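Local structure of LytB (Plasmodium falciparum, 4N7B) at residues S441-K446 with A483-E488; I434-S439 with I478-A483; L385-C390 with R419-N424; F230-S235 with E515-W520. The protein catalyses the reductive dehydroxylation of (E)-4-hydroxy-3-methylbut-2-enyl diphosphate to isopentenyl and dimethylallyl diphosphate, the last step of the apicoplast isoprenoid pathway, using an iron-sulfur cluster. One frame throughout, in Å; residues are numbered along the deposited sequence.

Interaction 1: S441-K446 with A483-E488; sequences SSNAKK and AASTPE. With SO4 (sulfate ion), chain C.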
loop_
_atom_site.group_PDB
_atom_site.type_symbol
_atom_site.label_atom_id
_atom_site.label_comp_id
_atom_site.label_asym_id
_atom_site.label_seq_id
_atom_site.Cartn_x
_atom_site.Cartn_y
_atom_site.Cartn_z
ATOM N N SER A 441 7.856 -1.980 -0.758
ATOM C CA SER A 441 6.411 -1.922 -0.973
ATOM C C SER A 441 5.765 -3.274 -1.276
ATOM O O SER A 441 6.064 -3.912 -2.294
ATOM C CB SER A 441 6.064 -0.973 -2.118
ATOM O OG SER A 441 4.743 -1.249 -2.555
ATOM N N SER A 442 4.831 -3.686 -0.427
ATOM C CA SER A 442 4.191 -4.980 -0.599
ATOM C C SER A 442 3.375 -5.038 -1.894
ATOM O O SER A 442 3.476 -6.010 -2.642
ATOM C CB SER A 442 3.332 -5.326 0.631
ATOM O OG SER A 442 2.415 -6.372 0.347
ATOM N N ASN A 443 2.580 -4.014 -2.191
ATOM C CA ASN A 443 1.732 -4.093 -3.378
ATOM C C ASN A 443 2.567 -4.126 -4.660
ATOM O O ASN A 443 2.157 -4.728 -5.653
ATOM C CB ASN A 443 0.676 -2.963 -3.424
ATOM C CG ASN A 443 1.248 -1.644 -3.899
ATOM O OD1 ASN A 443 1.308 -1.377 -5.096
ATOM N ND2 ASN A 443 1.663 -0.806 -2.962
ATOM N N ALA A 444 3.723 -3.463 -4.658
ATOM C CA ALA A 444 4.654 -3.565 -5.786
ATOM C C ALA A 444 5.075 -5.023 -5.946
ATOM O O ALA A 444 4.992 -5.600 -7.035
ATOM C CB ALA A 444 5.891 -2.693 -5.563
ATOM N N LYS A 445 5.513 -5.631 -4.849
ATOM C CA LYS A 445 5.970 -7.009 -4.914
ATOM C C LYS A 445 4.854 -7.925 -5.375
ATOM O O LYS A 445 5.105 -8.899 -6.089
ATOM C CB LYS A 445 6.528 -7.452 -3.563
ATOM C CG LYS A 445 7.924 -6.879 -3.318
ATOM C CD LYS A 445 8.517 -7.335 -1.997
ATOM C CE LYS A 445 7.834 -6.673 -0.830
ATOM N NZ LYS A 445 8.586 -6.941 0.436
ATOM N N LYS A 446 3.613 -7.600 -5.010
ATOM C CA LYS A 446 2.486 -8.455 -5.393
ATOM C C LYS A 446 2.142 -8.284 -6.869
ATOM O O LYS A 446 1.550 -9.178 -7.486
ATOM C CB LYS A 446 1.263 -8.223 -4.493
ATOM C CG LYS A 446 1.545 -8.475 -3.013
ATOM C CD LYS A 446 2.056 -9.893 -2.785
ATOM C CE LYS A 446 2.834 -10.016 -1.470
ATOM N NZ LYS A 446 3.605 -11.324 -1.413
ATOM N N ALA A 483 3.762 0.555 -8.973
ATOM C CA ALA A 483 3.069 0.358 -7.714
ATOM C C ALA A 483 2.354 1.616 -7.257
ATOM O O ALA A 483 2.561 2.701 -7.804
ATOM C CB ALA A 483 4.049 -0.072 -6.661
ATOM N N ALA A 484 1.526 1.460 -6.233
ATOM C CA ALA A 484 0.684 2.540 -5.751
ATOM C C ALA A 484 1.464 3.652 -5.065
ATOM O O ALA A 484 0.903 4.701 -4.761
ATOM C CB ALA A 484 -0.386 1.980 -4.798
ATOM N N SER A 485 2.748 3.428 -4.818
ATOM C CA SER A 485 3.591 4.384 -4.095
ATOM C C SER A 485 4.632 4.980 -5.036
ATOM O O SER A 485 5.468 5.772 -4.615
ATOM C CB SER A 485 4.324 3.689 -2.938
ATOM O OG SER A 485 4.744 2.367 -3.339
ATOM N N THR A 486 4.587 4.600 -6.309
ATOM C CA THR A 486 5.628 4.989 -7.283
ATOM C C THR A 486 5.338 6.297 -8.074
ATOM O O THR A 486 4.336 6.394 -8.788
ATOM C CB THR A 486 5.852 3.857 -8.301
ATOM O OG1 THR A 486 6.169 2.647 -7.603
ATOM C CG2 THR A 486 6.995 4.201 -9.224
ATOM N N PRO A 487 6.240 7.292 -7.974
ATOM C CA PRO A 487 6.076 8.552 -8.713
ATOM C C PRO A 487 6.077 8.343 -10.215
ATOM O O PRO A 487 6.871 7.554 -10.722
ATOM C CB PRO A 487 7.291 9.382 -8.290
ATOM C CG PRO A 487 7.786 8.739 -7.031
ATOM C CD PRO A 487 7.452 7.288 -7.139
ATOM N N GLU A 488 5.195 9.056 -10.912
ATOM C CA GLU A 488 4.971 8.865 -12.348
ATOM C C GLU A 488 6.259 9.154 -13.123
ATOM O O GLU A 488 6.558 8.454 -14.098
ATOM C CB GLU A 488 3.812 9.737 -12.851
ATOM C CG GLU A 488 3.533 9.629 -14.368
ATOM C CD GLU A 488 3.274 8.181 -14.842
ATOM O OE1 GLU A 488 3.395 7.918 -16.057
ATOM O OE2 GLU A 488 2.954 7.302 -14.014
HETATM S S SO4 C . 2.677 -1.151 0.903
HETATM O O1 SO4 C . 1.714 -0.906 1.967
HETATM O O2 SO4 C . 3.208 0.123 0.406
HETATM O O3 SO4 C . 3.754 -1.953 1.479
HETATM O O4 SO4 C . 2.099 -1.897 -0.229
#
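Asn443 shows how one carboxamide can serve an anion and a neighbouring loop at once. Its CG lies between the backbone N and the carbonyl carbon (chi1 79°), and chi2 near 87° turns the amide so that its two ends part company. OD1 reaches across to the loop that follows strand 477-482 and accepts from Ala484 N at 3.1 Å, a nearly straight bond (172°) whose donor is tilted somewhat from the carbonyl plane. ND2 instead donates to sulfate O4 at 3.0 Å. The same O4 takes Asn443 N at 2.9 Å, while Ser442 N gives its hydrogen to O3 at 2.8 Å, so the sulfate sits over the first turn of helix 442-452. Ser441 is the N-cap of that helix: its hydroxyl oxygen OG receives Ala444 N at 3.2 Å. Behind the polar layer, the methyls of Ala444 and Ala483 press together, CB to CB 3.4 Å, closer than usual. Ser485 OG stands near Ser441 but makes a weak bond to the carbonyl of His260. By similarity Ser441, Ser442, Asn443 and Ser485 bind substrate and products. The sulfate, probably from the crystallisation liquor, is held by two main-chain N-H groups, the Asn443 amide, His260 and His343, consistent with a diphosphate site, where the helix N terminus would probably add electrostatic attraction.

Interaction 2: I434-S439 with I478-A483; sequences IVVGSS and IALTSA
Ile434 and Val436 join the neighbouring strand through four main-chain hydrogen bonds, in the alternating pattern of parallel strands. Ile434 N donates to Ala479 O at 2.9 Å, and Ile434 O receives Thr481 N. Two residues on, Val436 N binds Thr481 O at 3.0 Å and Val436 O accepts Ala483 N, carrying the pairing one step beyond the end of strand 477-482. Side chains flank this backbone on two faces. On one, Leu480 CD1 touches both Ile434 CG2 and Val436 CG2, each at 3.8 Å; chi1 of 173° with chi2 near 67° turns CD1 toward the neighbouring strand. On the other, the methyl groups Val435 CG2 and Thr481 CG2 lie side by side at 4.1 Å, pointing the same way. Helix 488-499 then packs on the first face, Phe494 against Ile434 and Val436 and Val495 against Leu480, whereas Leu447 and Val448 of helix 442-452 rest on Val435. Val436 O has a further donor in the hydroxyl of Thr486. Further out, Val435 pairs with strand 458-461 and Ile478 with strand 221-226, which makes these two strands inner members of a five-stranded parallel sheet flanked by helices, a three-layer alpha/beta/alpha unit of the IspH fold.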
loop_
_atom_site.group_PDB
_atom_site.type_symbol
_atom_site.label_atom_id
_atom_site.label_comp_id
_atom_site.label_asym_id
_atom_site.label_seq_id
_atom_site.Cartn_x
_atom_site.Cartn_y
_atom_site.Cartn_z
ATOM N N ILE A 434 7.680 -5.363 -16.324
ATOM C CA ILE A 434 8.481 -4.478 -15.486
ATOM C C ILE A 434 7.571 -3.703 -14.568
ATOM O O ILE A 434 6.663 -2.996 -15.026
ATOM C CB ILE A 434 9.295 -3.470 -16.292
ATOM C CG1 ILE A 434 10.371 -4.185 -17.099
ATOM C CG2 ILE A 434 9.959 -2.464 -15.351
ATOM C CD1 ILE A 434 11.095 -3.276 -18.044
ATOM N N VAL A 435 7.785 -3.868 -13.271
ATOM C CA VAL A 435 7.030 -3.128 -12.293
ATOM C C VAL A 435 7.959 -2.109 -11.696
ATOM O O VAL A 435 9.016 -2.462 -11.173
ATOM C CB VAL A 435 6.511 -4.003 -11.168
ATOM C CG1 VAL A 435 5.762 -3.144 -10.157
ATOM C CG2 VAL A 435 5.617 -5.093 -11.724
ATOM N N VAL A 436 7.572 -0.835 -11.776
ATOM C CA VAL A 436 8.410 0.225 -11.219
ATOM C C VAL A 436 7.979 0.487 -9.800
ATOM O O VAL A 436 6.811 0.736 -9.521
ATOM C CB VAL A 436 8.349 1.491 -12.058
ATOM C CG1 VAL A 436 9.315 2.525 -11.530
ATOM C CG2 VAL A 436 8.659 1.139 -13.509
ATOM N N GLY A 437 8.918 0.359 -8.880
ATOM C CA GLY A 437 8.596 0.608 -7.494
ATOM C C GLY A 437 9.659 0.111 -6.557
ATOM O O GLY A 437 10.693 -0.435 -6.990
ATOM N N SER A 438 9.418 0.332 -5.270
ATOM C CA SER A 438 10.383 -0.005 -4.228
ATOM C C SER A 438 10.195 -1.414 -3.664
ATOM O O SER A 438 9.067 -1.902 -3.547
ATOM C CB SER A 438 10.266 0.996 -3.082
ATOM O OG SER A 438 10.847 0.449 -1.916
ATOM N N SER A 439 11.295 -2.051 -3.271
ATOM C CA SER A 439 11.224 -3.402 -2.712
ATOM C C SER A 439 10.608 -3.384 -1.323
ATOM O O SER A 439 10.185 -4.417 -0.821
ATOM C CB SER A 439 12.606 -4.060 -2.665
ATOM O OG SER A 439 13.486 -3.276 -1.897
ATOM N N ILE A 478 6.750 -5.969 -23.764
ATOM C CA ILE A 478 6.873 -5.641 -22.358
ATOM C C ILE A 478 5.586 -5.032 -21.795
ATOM O O ILE A 478 4.983 -4.114 -22.376
ATOM C CB ILE A 478 7.993 -4.638 -22.176
ATOM C CG1 ILE A 478 9.300 -5.264 -22.609
ATOM C CG2 ILE A 478 8.051 -4.128 -20.744
ATOM C CD1 ILE A 478 10.424 -4.268 -22.737
ATOM N N ALA A 479 5.175 -5.554 -20.654
ATOM C CA ALA A 479 4.083 -5.004 -19.886
ATOM C C ALA A 479 4.712 -4.063 -18.854
ATOM O O ALA A 479 5.550 -4.504 -18.050
ATOM C CB ALA A 479 3.348 -6.134 -19.189
ATOM N N LEU A 480 4.372 -2.771 -18.884
ATOM C CA LEU A 480 4.991 -1.843 -17.933
ATOM C C LEU A 480 3.950 -1.234 -17.008
ATOM O O LEU A 480 2.987 -0.624 -17.477
ATOM C CB LEU A 480 5.751 -0.742 -18.663
ATOM C CG LEU A 480 6.310 0.397 -17.812
ATOM C CD1 LEU A 480 7.433 -0.077 -16.890
ATOM C CD2 LEU A 480 6.811 1.523 -18.716
ATOM N N THR A 481 4.118 -1.431 -15.701
ATOM C CA THR A 481 3.232 -0.813 -14.728
ATOM C C THR A 481 4.011 -0.293 -13.523
ATOM O O THR A 481 5.235 -0.317 -13.518
ATOM C CB THR A 481 2.128 -1.764 -14.271
ATOM O OG1 THR A 481 1.198 -1.028 -13.467
ATOM C CG2 THR A 481 2.682 -2.880 -13.463
ATOM N N SER A 482 3.317 0.176 -12.499
ATOM C CA SER A 482 4.003 0.733 -11.354
ATOM C C SER A 482 3.121 0.626 -10.133
ATOM O O SER A 482 1.898 0.593 -10.240
ATOM C CB SER A 482 4.379 2.198 -11.614
ATOM O OG SER A 482 3.207 2.959 -11.861
ATOM N N ALA A 483 3.762 0.555 -8.973
ATOM C CA ALA A 483 3.069 0.358 -7.714
ATOM C C ALA A 483 2.354 1.616 -7.257
ATOM O O ALA A 483 2.561 2.701 -7.804
ATOM C CB ALA A 483 4.049 -0.072 -6.661
#

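Interaction 3: L385-C390 with R419-N424; sequences LSMDDC and RQTALN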
loop_
_atom_site.group_PDB
_atom_site.type_symbol
_atom_site.label_atom_id
_atom_site.label_comp_id
_atom_site.label_asym_id
_atom_site.label_seq_id
_atom_site.Cartn_x
_atom_site.Cartn_y
_atom_site.Cartn_z
ATOM N N LEU A 385 -2.685 -7.226 -0.391
ATOM C CA LEU A 385 -2.350 -8.608 -0.710
ATOM C C LEU A 385 -2.477 -8.917 -2.212
ATOM O O LEU A 385 -3.098 -8.178 -2.977
ATOM C CB LEU A 385 -3.263 -9.550 0.074
ATOM C CG LEU A 385 -3.107 -9.478 1.596
ATOM C CD1 LEU A 385 -3.990 -10.523 2.242
ATOM C CD2 LEU A 385 -1.645 -9.679 1.995
ATOM N N SER A 386 -1.846 -10.005 -2.625
ATOM C CA SER A 386 -2.161 -10.656 -3.879
ATOM C C SER A 386 -3.587 -11.152 -3.789
ATOM O O SER A 386 -3.947 -11.819 -2.822
ATOM C CB SER A 386 -1.257 -11.873 -4.059
ATOM O OG SER A 386 -1.832 -12.768 -4.989
ATOM N N MET A 387 -4.408 -10.836 -4.779
ATOM C CA MET A 387 -5.784 -11.318 -4.785
ATOM C C MET A 387 -5.802 -12.828 -4.908
ATOM O O MET A 387 -6.702 -13.478 -4.401
ATOM C CB MET A 387 -6.567 -10.703 -5.938
ATOM C CG MET A 387 -6.750 -9.206 -5.805
ATOM S SD MET A 387 -7.972 -8.574 -6.974
ATOM C CE MET A 387 -7.076 -8.636 -8.470
ATOM N N ASP A 388 -4.804 -13.386 -5.583
ATOM C CA ASP A 388 -4.739 -14.833 -5.778
ATOM C C ASP A 388 -4.426 -15.570 -4.486
ATOM O O ASP A 388 -5.128 -16.504 -4.138
ATOM C CB ASP A 388 -3.688 -15.170 -6.820
ATOM C CG ASP A 388 -3.944 -14.467 -8.140
ATOM O OD1 ASP A 388 -4.929 -14.828 -8.828
ATOM O OD2 ASP A 388 -3.175 -13.530 -8.468
ATOM N N ASP A 389 -3.375 -15.137 -3.790
ATOM C CA ASP A 389 -3.010 -15.692 -2.500
ATOM C C ASP A 389 -4.139 -15.504 -1.511
ATOM O O ASP A 389 -4.494 -16.428 -0.777
ATOM C CB ASP A 389 -1.781 -14.989 -1.935
ATOM C CG ASP A 389 -0.468 -15.470 -2.546
ATOM O OD1 ASP A 389 -0.463 -16.459 -3.329
ATOM O OD2 ASP A 389 0.577 -14.842 -2.209
ATOM N N CYS A 390 -4.704 -14.302 -1.481
ATOM C CA CYS A 390 -5.749 -13.998 -0.506
ATOM C C CYS A 390 -6.913 -14.953 -0.684
ATOM O O CYS A 390 -7.401 -15.541 0.282
ATOM C CB CYS A 390 -6.252 -12.553 -0.620
ATOM S SG CYS A 390 -7.296 -12.088 0.756
ATOM N N ARG A 419 -4.840 -2.337 -9.961
ATOM C CA ARG A 419 -3.532 -2.469 -10.587
ATOM C C ARG A 419 -3.209 -3.925 -10.950
ATOM O O ARG A 419 -2.693 -4.172 -12.039
ATOM C CB ARG A 419 -2.443 -1.860 -9.701
ATOM C CG ARG A 419 -2.341 -0.351 -9.901
ATOM C CD ARG A 419 -2.109 0.370 -8.599
ATOM N NE ARG A 419 -2.287 1.802 -8.785
ATOM C CZ ARG A 419 -3.469 2.413 -8.812
ATOM N NH1 ARG A 419 -4.597 1.722 -8.659
ATOM N NH2 ARG A 419 -3.524 3.722 -9.001
ATOM N N GLN A 420 -3.514 -4.884 -10.067
ATOM C CA GLN A 420 -3.307 -6.306 -10.380
ATOM C C GLN A 420 -4.211 -6.751 -11.514
ATOM O O GLN A 420 -3.788 -7.456 -12.428
ATOM C CB GLN A 420 -3.570 -7.189 -9.151
ATOM C CG GLN A 420 -2.484 -7.108 -8.096
ATOM C CD GLN A 420 -2.838 -7.862 -6.816
ATOM O OE1 GLN A 420 -3.565 -8.856 -6.849
ATOM N NE2 GLN A 420 -2.340 -7.375 -5.682
ATOM N N THR A 421 -5.464 -6.319 -11.479
ATOM C CA THR A 421 -6.424 -6.744 -12.497
ATOM C C THR A 421 -5.969 -6.308 -13.902
ATOM O O THR A 421 -6.015 -7.096 -14.864
ATOM C CB THR A 421 -7.837 -6.213 -12.199
ATOM O OG1 THR A 421 -8.298 -6.767 -10.956
ATOM C CG2 THR A 421 -8.813 -6.603 -13.325
ATOM N N ALA A 422 -5.496 -5.077 -14.023
ATOM C CA ALA A 422 -5.112 -4.566 -15.332
ATOM C C ALA A 422 -3.865 -5.295 -15.835
ATOM O O ALA A 422 -3.798 -5.726 -16.980
ATOM C CB ALA A 422 -4.869 -3.083 -15.252
ATOM N N LEU A 423 -2.883 -5.447 -14.960
ATOM C CA LEU A 423 -1.649 -6.148 -15.311
ATOM C C LEU A 423 -1.944 -7.606 -15.701
ATOM O O LEU A 423 -1.412 -8.130 -16.698
ATOM C CB LEU A 423 -0.685 -6.109 -14.126
ATOM C CG LEU A 423 0.564 -6.987 -14.260
ATOM C CD1 LEU A 423 1.388 -6.542 -15.472
ATOM C CD2 LEU A 423 1.403 -6.968 -12.969
ATOM N N ASN A 424 -2.804 -8.262 -14.919
ATOM C CA ASN A 424 -3.158 -9.657 -15.183
ATOM C C ASN A 424 -3.750 -9.857 -16.573
ATOM O O ASN A 424 -3.511 -10.887 -17.201
ATOM C CB ASN A 424 -4.152 -10.171 -14.148
ATOM C CG ASN A 424 -3.518 -10.371 -12.792
ATOM O OD1 ASN A 424 -2.304 -10.440 -12.683
ATOM N ND2 ASN A 424 -4.337 -10.478 -11.753
HETATM O O HOH W 1 -4.206 -10.858 -8.740
#
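Gln420, on helix 414-427, binds the backbone on both sides of Ser386, the N-cap of helix 387-400, and Met387 packs along it. Its NE2 donates to Leu385 O at 2.9 Å, with the acceptor close to the amide plane of Gln420. Its OE1 accepts from Met387 N at 3.0 Å, and this donor lies in the carbonyl plane on a lone pair, with a nearly straight N-H...O angle of 170°. The glutamine thus bridges the backbone across the cap. An extended chain beyond CG (chi2 173°) gives it the reach. Inside the turn, Ser386 OG accepts from Asp389 N at 3.1 Å, and a weaker, strongly bent bond comes from Asp388 N.

A water is the second donor to Gln420 OE1, at 2.8 Å; it also donates to Asp388 OD2 and accepts from Asn424 ND2. The carboxylate of Asp388 is also paired with Arg454 in a salt bridge. Leu447 and Ser450 of helix 442-452 pack against Gln420, placing the junction beside that helix. Met387 runs past the glutamine in the opposite direction, its CG 3.4 Å from Gln420 OE1. The chain bends at chi3 (-74°), and the methyl CE ends 3.3 Å from Thr421 OG1, a hydroxyl already hydrogen-bonded to the carbonyl of Thr417.

Interaction 4: F230-S235 with E515-W520; sequences FCKGVS and ENVPKW. With F3S (Fe3-s4 cluster), chain B.
Lys232 and Trp520 meet where the N-terminal turn of helix 232-247, capped by a cluster-ligating cysteine, is covered by the loop leading to helix 524-533. The contact between the segments is van der Waals packing. Lys232 lies along the loop through its aliphatic chain: CG, which points away from its own N (chi1 -170°), comes within 3.5 Å of Trp520 CE3 at an oblique approach, and the bend at chi2 carries CE to 3.4 Å from Pro518 O. Val517 CG1 meets Lys232 CD crosswise at 4.0 Å. The indole in turn directs an edge at the helix, with Gly233 CA in its plane, while Pro518 CB stands over one of its faces.

Metal coordination comes from Cys231, whose SG binds the iron FE1 of the cluster at 2.3 Å. The protein initially carries a [4Fe-4S] cluster, which loses iron in the presence of oxygen to give the three-iron form found here; Cys315 and Cys413 are its other cysteine ligands, and Trp520 packs on Cys315.

Among the polar bonds, Tyr414 OH is hydrogen-bonded to Lys232 N at the turn, while a Glu515-Arg419 salt bridge ties the loop to helix 414-427. The sulfur of Cys231 has a second task as the N-cap, SG accepting Val234 N at 3.3 Å.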
loop_
_atom_site.group_PDB
_atom_site.type_symbol
_atom_site.label_atom_id
_atom_site.label_comp_id
_atom_site.label_asym_id
_atom_site.label_seq_id
_atom_site.Cartn_x
_atom_site.Cartn_y
_atom_site.Cartn_z
ATOM N N PHE A 230 0.510 6.231 -8.339
ATOM C CA PHE A 230 -0.081 6.781 -7.113
ATOM C C PHE A 230 -1.564 6.430 -6.950
ATOM O O PHE A 230 -2.377 6.626 -7.853
ATOM C CB PHE A 230 0.068 8.310 -7.070
ATOM C CG PHE A 230 1.412 8.800 -6.565
ATOM C CD1 PHE A 230 2.463 7.924 -6.355
ATOM C CD2 PHE A 230 1.614 10.148 -6.298
ATOM C CE1 PHE A 230 3.686 8.382 -5.897
ATOM C CE2 PHE A 230 2.830 10.611 -5.833
ATOM C CZ PHE A 230 3.869 9.732 -5.638
ATOM N N CYS A 231 -1.910 5.914 -5.776
ATOM C CA CYS A 231 -3.305 5.796 -5.380
ATOM C C CYS A 231 -3.644 7.079 -4.626
ATOM O O CYS A 231 -2.772 7.935 -4.390
ATOM C CB CYS A 231 -3.478 4.576 -4.465
ATOM S SG CYS A 231 -2.536 4.775 -2.932
ATOM N N LYS A 232 -4.896 7.207 -4.219
ATOM C CA LYS A 232 -5.308 8.390 -3.489
ATOM C C LYS A 232 -4.779 8.419 -2.047
ATOM O O LYS A 232 -4.531 9.491 -1.495
ATOM C CB LYS A 232 -6.826 8.488 -3.498
ATOM C CG LYS A 232 -7.376 9.820 -2.961
ATOM C CD LYS A 232 -6.909 11.006 -3.780
ATOM C CE LYS A 232 -7.557 12.310 -3.299
ATOM N NZ LYS A 232 -7.044 13.486 -4.064
ATOM N N GLY A 233 -4.595 7.256 -1.422
ATOM C CA GLY A 233 -4.098 7.235 -0.054
ATOM C C GLY A 233 -2.689 7.796 -0.024
ATOM O O GLY A 233 -2.286 8.544 0.879
ATOM N N VAL A 234 -1.924 7.446 -1.045
ATOM C CA VAL A 234 -0.545 7.901 -1.143
ATOM C C VAL A 234 -0.493 9.384 -1.456
ATOM O O VAL A 234 0.241 10.122 -0.794
ATOM C CB VAL A 234 0.239 7.066 -2.190
ATOM C CG1 VAL A 234 1.468 7.799 -2.692
ATOM C CG2 VAL A 234 0.630 5.705 -1.574
ATOM N N SER A 235 -1.272 9.851 -2.432
ATOM C CA SER A 235 -1.191 11.281 -2.777
ATOM C C SER A 235 -1.657 12.122 -1.587
ATOM O O SER A 235 -1.043 13.128 -1.258
ATOM C CB SER A 235 -1.978 11.618 -4.047
ATOM O OG SER A 235 -3.329 11.223 -3.920
ATOM N N GLU A 515 -10.435 3.574 -13.361
ATOM C CA GLU A 515 -10.362 3.671 -11.921
ATOM C C GLU A 515 -11.054 4.953 -11.480
ATOM O O GLU A 515 -10.764 6.031 -11.995
ATOM C CB GLU A 515 -8.902 3.700 -11.491
ATOM C CG GLU A 515 -8.655 4.122 -10.073
ATOM C CD GLU A 515 -7.248 3.738 -9.629
ATOM O OE1 GLU A 515 -6.315 4.589 -9.629
ATOM O OE2 GLU A 515 -7.067 2.544 -9.304
ATOM N N ASN A 516 -11.960 4.832 -10.521
ATOM C CA ASN A 516 -12.515 6.001 -9.876
ATOM C C ASN A 516 -11.677 6.452 -8.697
ATOM O O ASN A 516 -11.602 5.782 -7.670
ATOM C CB ASN A 516 -13.953 5.742 -9.455
ATOM C CG ASN A 516 -14.887 5.671 -10.648
ATOM O OD1 ASN A 516 -15.096 6.667 -11.360
ATOM N ND2 ASN A 516 -15.439 4.490 -10.890
ATOM N N VAL A 517 -11.048 7.607 -8.858
ATOM C CA VAL A 517 -10.202 8.161 -7.825
ATOM C C VAL A 517 -11.083 8.794 -6.753
ATOM O O VAL A 517 -11.845 9.721 -7.031
ATOM C CB VAL A 517 -9.224 9.196 -8.412
ATOM C CG1 VAL A 517 -8.315 9.740 -7.334
ATOM C CG2 VAL A 517 -8.418 8.562 -9.532
ATOM N N PRO A 518 -11.012 8.267 -5.523
ATOM C CA PRO A 518 -11.766 8.824 -4.398
ATOM C C PRO A 518 -11.466 10.304 -4.210
ATOM O O PRO A 518 -10.358 10.764 -4.502
ATOM C CB PRO A 518 -11.241 8.041 -3.198
ATOM C CG PRO A 518 -10.729 6.770 -3.771
ATOM C CD PRO A 518 -10.199 7.113 -5.123
ATOM N N LYS A 519 -12.454 11.033 -3.708
ATOM C CA LYS A 519 -12.330 12.452 -3.487
ATOM C C LYS A 519 -12.030 12.732 -2.024
ATOM O O LYS A 519 -12.609 13.613 -1.407
ATOM C CB LYS A 519 -13.609 13.143 -3.945
ATOM C CG LYS A 519 -13.602 13.348 -5.435
ATOM C CD LYS A 519 -14.970 13.163 -6.059
ATOM C CE LYS A 519 -14.909 13.387 -7.569
ATOM N NZ LYS A 519 -14.211 14.666 -7.921
ATOM N N TRP A 520 -11.087 11.997 -1.465
ATOM C CA TRP A 520 -10.710 12.250 -0.089
ATOM C C TRP A 520 -10.058 13.629 0.055
ATOM O O TRP A 520 -9.290 14.053 -0.794
ATOM C CB TRP A 520 -9.765 11.160 0.392
ATOM C CG TRP A 520 -10.340 9.767 0.236
ATOM C CD1 TRP A 520 -11.662 9.415 0.196
ATOM C CD2 TRP A 520 -9.598 8.554 0.086
ATOM N NE1 TRP A 520 -11.786 8.049 0.040
ATOM C CE2 TRP A 520 -10.532 7.500 -0.026
ATOM C CE3 TRP A 520 -8.233 8.255 0.045
ATOM C CZ2 TRP A 520 -10.146 6.181 -0.189
ATOM C CZ3 TRP A 520 -7.848 6.931 -0.110
ATOM C CH2 TRP A 520 -8.805 5.911 -0.220
HETATM FE FE1 F3S B . -3.283 3.210 -1.411
HETATM FE FE3 F3S B . -4.933 3.221 0.717
HETATM FE FE4 F3S B . -4.805 1.126 -0.960
HETATM S S1 F3S B . -2.806 3.784 0.650
HETATM S S2 F3S B . -2.725 1.082 -1.750
HETATM S S3 F3S B . -5.508 3.176 -1.394
HETATM S S4 F3S B . -5.033 1.064 1.226
#

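Starting from the N terminus, segment 230-235 opens interaction 4, which closes only at 515-520, joining the first helix to the C-terminal loop and enclosing the other three contacts. Interaction 3 comes first within that span, linking the start of helix 387-400 to helix 414-427, and is complete before residue 434. Interactions 2 and 1 then alternate along the chain and therefore cross: interaction 2 pairs inner strands of the five-stranded sheet, interaction 1 ties the start of helix 442-452 to the loop after strand 477-482, and Ala483 belongs to both. Ala484 O meets Cys231 N between interactions 1 and 4, while Thr486 and Arg419 provide links from 1 to 2 and from 3 to 4.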